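Local atomic coordinates of dihydrodipicolinate synthase (Bacillus clausii KSM-K16, PDB entry 3E96), a protein that probably catalyses the condensation of pyruvate with aspartate semialdehyde to 4-hydroxy-tetrahydrodipicolinate. Residues 18-23 / 262-267; 257-262 / 283-288. All coordinates share one frame; numbering follows the deposited sequence.

Contact 1 (18-23 / 262-267); sequences IPITPF and VVIKEA
The ring of Phe23 has Thr21 O lying over its centre on one face, 3.3 Å above the plane, and Lys265 NZ meets the same ring obliquely, 3.3 Å from CD2. The fold is a closed eight-stranded parallel TIM barrel. Residues 18-23 lie in the loop between strand 15-17 and helix 32-43, and helix 262-270 packs against that loop. Lys265 spans the interface with its chain extended beyond CG. Its ammonium donates a hydrogen bond of 2.8 Å from NZ to Thr21 O, arriving above the carbonyl plane, 39° out of it. NZ also forms a salt bridge with Glu58 and a hydrogen bond to Val277 O, so this buried charge is held by a carboxylate and two carbonyls. The methylene CE of Lys265 lies 4.0 Å from Ile20 CB. With an alanine in place of this lysine, Glu58 would probably lose its salt-bridge mate, Thr21 O its donor, and a gap would open beside Ile20. Ile264 adds the apolar part, CG2 against Ile20 CG2 at 3.9 Å, and its side chain is also close to Thr56, a predicted pyruvate-binding residue. A water accepts a hydrogen bond from Thr21 N at 2.8 Å and a weak one from Lys265 NZ at 3.4 Å.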
ATOM      1  N   ILE B  18       9.463  17.216   3.472  1.00 13.03           N
ATOM      2  CA  ILE B  18       9.504  15.962   2.726  1.00 12.81           C
ATOM      3  C   ILE B  18       9.845  16.326   1.294  1.00 12.53           C
ATOM      4  O   ILE B  18       9.009  16.855   0.565  1.00 12.33           O
ATOM      5  CB  ILE B  18       8.136  15.243   2.724  1.00 14.12           C
ATOM      6  CG1 ILE B  18       7.455  15.379   4.092  1.00 16.65           C
ATOM      7  CG2 ILE B  18       8.336  13.773   2.359  1.00 14.58           C
ATOM      8  CD1 ILE B  18       8.252  14.845   5.254  1.00 17.85           C
ATOM      9  N   PRO B  19      11.072  16.019   0.861  1.00 12.21           N
ATOM     10  CA  PRO B  19      11.512  16.341  -0.496  1.00 11.44           C
ATOM     11  C   PRO B  19      10.941  15.444  -1.575  1.00 12.19           C
ATOM     12  O   PRO B  19      10.674  14.266  -1.345  1.00 12.51           O
ATOM     13  CB  PRO B  19      13.023  16.191  -0.400  1.00 12.03           C
ATOM     14  CG  PRO B  19      13.144  14.970   0.490  1.00 11.41           C
ATOM     15  CD  PRO B  19      12.099  15.233   1.575  1.00 11.53           C
ATOM     16  N   ILE B  20      10.747  16.019  -2.756  1.00 11.25           N
ATOM     17  CA  ILE B  20      10.279  15.242  -3.890  1.00 11.37           C
ATOM     18  C   ILE B  20      11.513  14.515  -4.415  1.00 12.92           C
ATOM     19  O   ILE B  20      12.646  14.859  -4.059  1.00 13.50           O
ATOM     20  CB  ILE B  20       9.791  16.137  -5.046  1.00 12.78           C
ATOM     21  CG1 ILE B  20      10.904  17.125  -5.423  1.00 13.31           C
ATOM     22  CG2 ILE B  20       8.520  16.850  -4.662  1.00 11.94           C
ATOM     23  CD1 ILE B  20      10.798  17.680  -6.840  1.00 16.38           C
ATOM     24  N   THR B  21      11.291  13.505  -5.248  1.00 12.48           N
ATOM     25  CA  THR B  21      12.385  12.797  -5.897  1.00 12.18           C
ATOM     26  C   THR B  21      12.188  13.161  -7.368  1.00 13.43           C
ATOM     27  O   THR B  21      11.274  12.660  -8.028  1.00 10.97           O
ATOM     28  CB  THR B  21      12.289  11.265  -5.753  1.00 13.51           C
ATOM     29  OG1 THR B  21      12.301  10.908  -4.364  1.00 11.37           O
ATOM     30  CG2 THR B  21      13.479  10.598  -6.448  1.00 12.35           C
ATOM     31  N   PRO B  22      13.025  14.071  -7.896  1.00 14.13           N
ATOM     32  CA  PRO B  22      12.902  14.478  -9.299  1.00 14.79           C
ATOM     33  C   PRO B  22      13.106  13.301 -10.247  1.00 14.67           C
ATOM     34  O   PRO B  22      14.104  12.593 -10.143  1.00 14.88           O
ATOM     35  CB  PRO B  22      14.009  15.527  -9.459  1.00 14.12           C
ATOM     36  CG  PRO B  22      14.181  16.064  -8.064  1.00 15.39           C
ATOM     37  CD  PRO B  22      14.098  14.819  -7.222  1.00 14.55           C
ATOM     38  N   PHE B  23      12.160  13.088 -11.160  1.00 15.01           N
ATOM     39  CA  PHE B  23      12.276  12.001 -12.130  1.00 15.74           C
ATOM     40  C   PHE B  23      12.285  12.600 -13.531  1.00 15.98           C
ATOM     41  O   PHE B  23      11.509  13.510 -13.824  1.00 15.28           O
ATOM     42  CB  PHE B  23      11.096  11.027 -12.032  1.00 14.66           C
ATOM     43  CG  PHE B  23      10.992  10.307 -10.720  1.00 12.96           C
ATOM     44  CD1 PHE B  23      12.059   9.564 -10.227  1.00 14.10           C
ATOM     45  CD2 PHE B  23       9.798  10.329  -9.997  1.00 13.85           C
ATOM     46  CE1 PHE B  23      11.940   8.849  -9.034  1.00 13.79           C
ATOM     47  CE2 PHE B  23       9.668   9.621  -8.806  1.00 14.24           C
ATOM     48  CZ  PHE B  23      10.740   8.879  -8.321  1.00 14.89           C
ATOM     49  N   VAL B 262       2.186  15.339  -7.889  1.00 11.93           N
ATOM     50  CA  VAL B 262       2.204  15.896  -9.233  1.00 12.96           C
ATOM     51  C   VAL B 262       1.891  17.398  -9.242  1.00 13.79           C
ATOM     52  O   VAL B 262       2.463  18.138 -10.039  1.00 13.49           O
ATOM     53  CB  VAL B 262       1.255  15.119 -10.184  1.00 13.55           C
ATOM     54  CG1 VAL B 262      -0.181  15.223  -9.711  1.00 12.78           C
ATOM     55  CG2 VAL B 262       1.419  15.641 -11.611  1.00 14.73           C
ATOM     56  N   VAL B 263       1.007  17.853  -8.355  1.00 13.07           N
ATOM     57  CA  VAL B 263       0.691  19.285  -8.282  1.00 13.80           C
ATOM     58  C   VAL B 263       1.946  20.054  -7.854  1.00 13.91           C
ATOM     59  O   VAL B 263       2.247  21.130  -8.386  1.00 14.27           O
ATOM     60  CB  VAL B 263      -0.447  19.575  -7.268  1.00 13.62           C
ATOM     61  CG1 VAL B 263      -0.535  21.078  -6.984  1.00 13.96           C
ATOM     62  CG2 VAL B 263      -1.775  19.078  -7.827  1.00 12.83           C
ATOM     63  N   ILE B 264       2.678  19.498  -6.890  1.00 12.87           N
ATOM     64  CA  ILE B 264       3.907  20.128  -6.418  1.00 13.97           C
ATOM     65  C   ILE B 264       4.927  20.236  -7.558  1.00 14.49           C
ATOM     66  O   ILE B 264       5.523  21.299  -7.780  1.00 13.57           O
ATOM     67  CB  ILE B 264       4.543  19.321  -5.255  1.00 14.22           C
ATOM     68  CG1 ILE B 264       3.689  19.465  -3.995  1.00 15.42           C
ATOM     69  CG2 ILE B 264       5.961  19.812  -4.979  1.00 15.66           C
ATOM     70  CD1 ILE B 264       4.192  18.653  -2.816  1.00 17.52           C
ATOM     71  N   LYS B 265       5.119  19.139  -8.285  1.00 11.84           N
ATOM     72  CA  LYS B 265       6.082  19.128  -9.382  1.00 14.04           C
ATOM     73  C   LYS B 265       5.747  20.056 -10.539  1.00 15.00           C
ATOM     74  O   LYS B 265       6.635  20.720 -11.081  1.00 15.44           O
ATOM     75  CB  LYS B 265       6.287  17.697  -9.894  1.00 12.21           C
ATOM     76  CG  LYS B 265       7.081  16.826  -8.914  1.00 11.98           C
ATOM     77  CD  LYS B 265       7.481  15.480  -9.507  1.00 12.02           C
ATOM     78  CE  LYS B 265       8.375  14.712  -8.533  1.00 11.25           C
ATOM     79  NZ  LYS B 265       8.673  13.316  -8.988  1.00 10.55           N
ATOM     80  N   GLU B 266       4.481  20.119 -10.927  1.00 16.78           N
ATOM     81  CA  GLU B 266       4.123  21.001 -12.032  1.00 16.67           C
ATOM     82  C   GLU B 266       4.137  22.458 -11.579  1.00 17.69           C
ATOM     83  O   GLU B 266       4.390  23.359 -12.379  1.00 18.03           O
ATOM     84  CB  GLU B 266       2.774  20.594 -12.626  1.00 17.25           C
ATOM     85  CG  GLU B 266       2.867  19.245 -13.333  1.00 16.11           C
ATOM     86  CD  GLU B 266       1.776  19.007 -14.353  1.00 18.09           C
ATOM     87  OE1 GLU B 266       1.186  19.992 -14.852  1.00 16.74           O
ATOM     88  OE2 GLU B 266       1.522  17.825 -14.673  1.00 17.82           O
ATOM     89  N   ALA B 267       3.899  22.691 -10.292  1.00 16.73           N
ATOM     90  CA  ALA B 267       3.939  24.047  -9.753  1.00 16.74           C
ATOM     91  C   ALA B 267       5.404  24.505  -9.721  1.00 17.71           C
ATOM     92  O   ALA B 267       5.718  25.642 -10.097  1.00 18.00           O
ATOM     93  CB  ALA B 267       3.349  24.076  -8.348  1.00 17.12           C
TER
HETATM   94  O   HOH W   1       8.548  12.918  -5.601  1.00 11.99           O

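Contact 2 (257-262 / 283-288); sequences QGNNVV and NELSNE
Leu285 sets CG anti to its own carbonyl carbon (chi1 -67°), and Val262 holds CG2 anti to its backbone N and CG1 between N and the carbonyl carbon (chi1 62°); with these torsions, Val262 CG1 meets Leu285 CD2 at 3.7 Å. The contact lies outside the strands of the TIM barrel, where the turn leading into helix 262-270 meets the lead-in to helix 287-299. The second methyl of Val262 also takes part: CG2 lies 4.0 Å from Leu285 CG and 3.5 Å from Asn283 O. No hydrogen bond joins the two segments directly, and the touching is by van der Waals contact. Asn259 lays its amide against the leucine, with ND2 3.8 Å from Leu285 CD2. That ND2 is held by Leu251 O and by Asp289, which fixes the turn of the amide. A type I beta turn from Gln257 to Asn260, closed by Asn260 N to Gln257 O at 3.0 Å, shapes the backbone before the helix. Ser286 is the N-cap of helix 287-299, its OG accepting from Asp289 N. In the second subunit, Tyr119 packs on Gln257, Asn260 and Val261. Across the contact, Leu285 CD2 comes within 3.5 Å of Asn259 OD1.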
ATOM      1  N   GLN B 257      -6.164  12.362  -3.017  1.00 14.99           N
ATOM      2  CA  GLN B 257      -4.730  12.605  -2.863  1.00 15.44           C
ATOM      3  C   GLN B 257      -3.881  12.193  -4.063  1.00 13.88           C
ATOM      4  O   GLN B 257      -2.657  12.253  -4.001  1.00 12.72           O
ATOM      5  CB  GLN B 257      -4.200  11.899  -1.609  1.00 19.95           C
ATOM      6  CG  GLN B 257      -4.744  12.453  -0.303  1.00 25.17           C
ATOM      7  CD  GLN B 257      -3.906  13.591   0.238  1.00 30.83           C
ATOM      8  OE1 GLN B 257      -3.708  14.615  -0.428  1.00 31.58           O
ATOM      9  NE2 GLN B 257      -3.396  13.418   1.454  1.00 32.17           N
ATOM     10  N   GLY B 258      -4.519  11.779  -5.152  1.00 12.62           N
ATOM     11  CA  GLY B 258      -3.748  11.394  -6.323  1.00 11.19           C
ATOM     12  C   GLY B 258      -2.890  12.542  -6.836  1.00 10.82           C
ATOM     13  O   GLY B 258      -1.827  12.323  -7.414  1.00 10.42           O
ATOM     14  N   ASN B 259      -3.356  13.770  -6.614  1.00 11.84           N
ATOM     15  CA  ASN B 259      -2.657  14.983  -7.054  1.00 13.43           C
ATOM     16  C   ASN B 259      -1.560  15.453  -6.098  1.00 13.94           C
ATOM     17  O   ASN B 259      -0.835  16.401  -6.404  1.00 14.34           O
ATOM     18  CB  ASN B 259      -3.664  16.129  -7.197  1.00 12.77           C
ATOM     19  CG  ASN B 259      -4.118  16.345  -8.625  1.00 13.77           C
ATOM     20  OD1 ASN B 259      -3.916  15.497  -9.490  1.00 15.42           O
ATOM     21  ND2 ASN B 259      -4.750  17.490  -8.874  1.00 13.99           N
ATOM     22  N   ASN B 260      -1.434  14.787  -4.954  1.00 14.51           N
ATOM     23  CA  ASN B 260      -0.485  15.193  -3.921  1.00 13.07           C
ATOM     24  C   ASN B 260       0.920  15.636  -4.333  1.00 13.90           C
ATOM     25  O   ASN B 260       1.391  16.692  -3.898  1.00 13.36           O
ATOM     26  CB  ASN B 260      -0.379  14.097  -2.858  1.00 17.68           C
ATOM     27  CG  ASN B 260       0.394  14.551  -1.639  1.00 21.32           C
ATOM     28  OD1 ASN B 260       1.614  14.710  -1.685  1.00 23.46           O
ATOM     29  ND2 ASN B 260      -0.315  14.773  -0.542  1.00 22.65           N
ATOM     30  N   VAL B 261       1.590  14.842  -5.158  1.00 11.90           N
ATOM     31  CA  VAL B 261       2.946  15.185  -5.584  1.00 12.08           C
ATOM     32  C   VAL B 261       2.997  15.834  -6.961  1.00 13.12           C
ATOM     33  O   VAL B 261       3.760  16.778  -7.181  1.00 13.20           O
ATOM     34  CB  VAL B 261       3.857  13.931  -5.595  1.00 11.76           C
ATOM     35  CG1 VAL B 261       5.245  14.288  -6.148  1.00 12.43           C
ATOM     36  CG2 VAL B 261       3.982  13.367  -4.182  1.00 13.48           C
ATOM     37  N   VAL B 262       2.186  15.339  -7.889  1.00 11.93           N
ATOM     38  CA  VAL B 262       2.204  15.896  -9.233  1.00 12.96           C
ATOM     39  C   VAL B 262       1.891  17.398  -9.242  1.00 13.79           C
ATOM     40  O   VAL B 262       2.463  18.138 -10.039  1.00 13.49           O
ATOM     41  CB  VAL B 262       1.255  15.119 -10.184  1.00 13.55           C
ATOM     42  CG1 VAL B 262      -0.181  15.223  -9.711  1.00 12.78           C
ATOM     43  CG2 VAL B 262       1.419  15.641 -11.611  1.00 14.73           C
ATOM     44  N   ASN B 283       0.399  10.197 -13.403  1.00 16.62           N
ATOM     45  CA  ASN B 283       0.919  10.842 -14.605  1.00 17.63           C
ATOM     46  C   ASN B 283       0.701  12.349 -14.511  1.00 18.13           C
ATOM     47  O   ASN B 283       0.417  12.866 -13.427  1.00 16.25           O
ATOM     48  CB  ASN B 283       0.282  10.233 -15.869  1.00 20.24           C
ATOM     49  CG  ASN B 283      -1.196  10.545 -16.010  1.00 20.87           C
ATOM     50  OD1 ASN B 283      -1.917  10.692 -15.025  1.00 20.08           O
ATOM     51  ND2 ASN B 283      -1.658  10.624 -17.254  1.00 24.71           N
ATOM     52  N   GLU B 284       0.838  13.063 -15.623  1.00 17.63           N
ATOM     53  CA  GLU B 284       0.699  14.519 -15.581  1.00 18.42           C
ATOM     54  C   GLU B 284      -0.708  15.053 -15.356  1.00 18.07           C
ATOM     55  O   GLU B 284      -1.695  14.337 -15.511  1.00 20.16           O
ATOM     56  CB  GLU B 284       1.294  15.145 -16.851  1.00 20.47           C
ATOM     57  CG  GLU B 284       0.532  14.874 -18.144  1.00 25.59           C
ATOM     58  CD  GLU B 284       0.551  13.413 -18.561  1.00 29.45           C
ATOM     59  OE1 GLU B 284       1.595  12.744 -18.389  1.00 31.77           O
ATOM     60  OE2 GLU B 284      -0.480  12.934 -19.078  1.00 34.16           O
ATOM     61  N   LEU B 285      -0.787  16.327 -14.979  1.00 18.46           N
ATOM     62  CA  LEU B 285      -2.067  16.977 -14.723  1.00 18.85           C
ATOM     63  C   LEU B 285      -2.858  17.194 -16.004  1.00 19.58           C
ATOM     64  O   LEU B 285      -2.285  17.314 -17.087  1.00 20.84           O
ATOM     65  CB  LEU B 285      -1.855  18.340 -14.045  1.00 17.12           C
ATOM     66  CG  LEU B 285      -1.288  18.376 -12.624  1.00 18.29           C
ATOM     67  CD1 LEU B 285      -1.144  19.825 -12.167  1.00 15.55           C
ATOM     68  CD2 LEU B 285      -2.217  17.618 -11.685  1.00 16.80           C
ATOM     69  N   SER B 286      -4.178  17.241 -15.869  1.00 20.00           N
ATOM     70  CA  SER B 286      -5.055  17.496 -17.008  1.00 21.83           C
ATOM     71  C   SER B 286      -4.907  18.986 -17.304  1.00 22.84           C
ATOM     72  O   SER B 286      -4.317  19.721 -16.507  1.00 21.49           O
ATOM     73  CB  SER B 286      -6.507  17.209 -16.632  1.00 21.94           C
ATOM     74  OG  SER B 286      -6.919  18.066 -15.577  1.00 20.83           O
ATOM     75  N   ASN B 287      -5.438  19.437 -18.434  1.00 24.34           N
ATOM     76  CA  ASN B 287      -5.346  20.851 -18.774  1.00 24.86           C
ATOM     77  C   ASN B 287      -6.106  21.651 -17.723  1.00 23.90           C
ATOM     78  O   ASN B 287      -5.680  22.734 -17.320  1.00 23.59           O
ATOM     79  CB  ASN B 287      -5.933  21.116 -20.165  1.00 27.39           C
ATOM     80  CG  ASN B 287      -5.169  20.406 -21.265  1.00 29.66           C
ATOM     81  OD1 ASN B 287      -3.938  20.429 -21.296  1.00 31.67           O
ATOM     82  ND2 ASN B 287      -5.897  19.777 -22.183  1.00 31.76           N
ATOM     83  N   GLU B 288      -7.228  21.102 -17.268  1.00 23.64           N
ATOM     84  CA  GLU B 288      -8.036  21.759 -16.251  1.00 23.59           C
ATOM     85  C   GLU B 288      -7.220  22.031 -14.993  1.00 22.12           C
ATOM     86  O   GLU B 288      -7.214  23.147 -14.480  1.00 20.94           O
ATOM     87  CB  GLU B 288      -9.241  20.893 -15.879  1.00 27.62           C
ATOM     88  CG  GLU B 288     -10.081  21.478 -14.750  1.00 32.48           C
ATOM     89  CD  GLU B 288     -11.145  20.519 -14.247  1.00 36.37           C
ATOM     90  OE1 GLU B 288     -11.909  20.908 -13.337  1.00 38.18           O
ATOM     91  OE2 GLU B 288     -11.217  19.379 -14.755  1.00 37.80           O
TER

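How the contacts relate
Contacts 1 and 2 both hold the start of helix 262-270 but use different sides of it. Their segments share Val262, which touches across contact 2 alone, while Ile264 and Lys265 serve contact 1. Contact 1 is wholly buried and ties the helix inward to the loop after the first barrel strand. Contact 2 lies further out, its centre about 18 Å from the chain centre against 12 Å, and joins the helix to the approach to helix 287-299. Its inner residues are buried, while Glu284 is exposed and the second subunit is within reach. Contact 1 combines a buried charge with apolar packing; contact 2 is mainly apolar. Glu266, on the helix of contact 1, reaches contact 2, its OE2 2.8 Å from Leu285 N in a probable hydrogen bond.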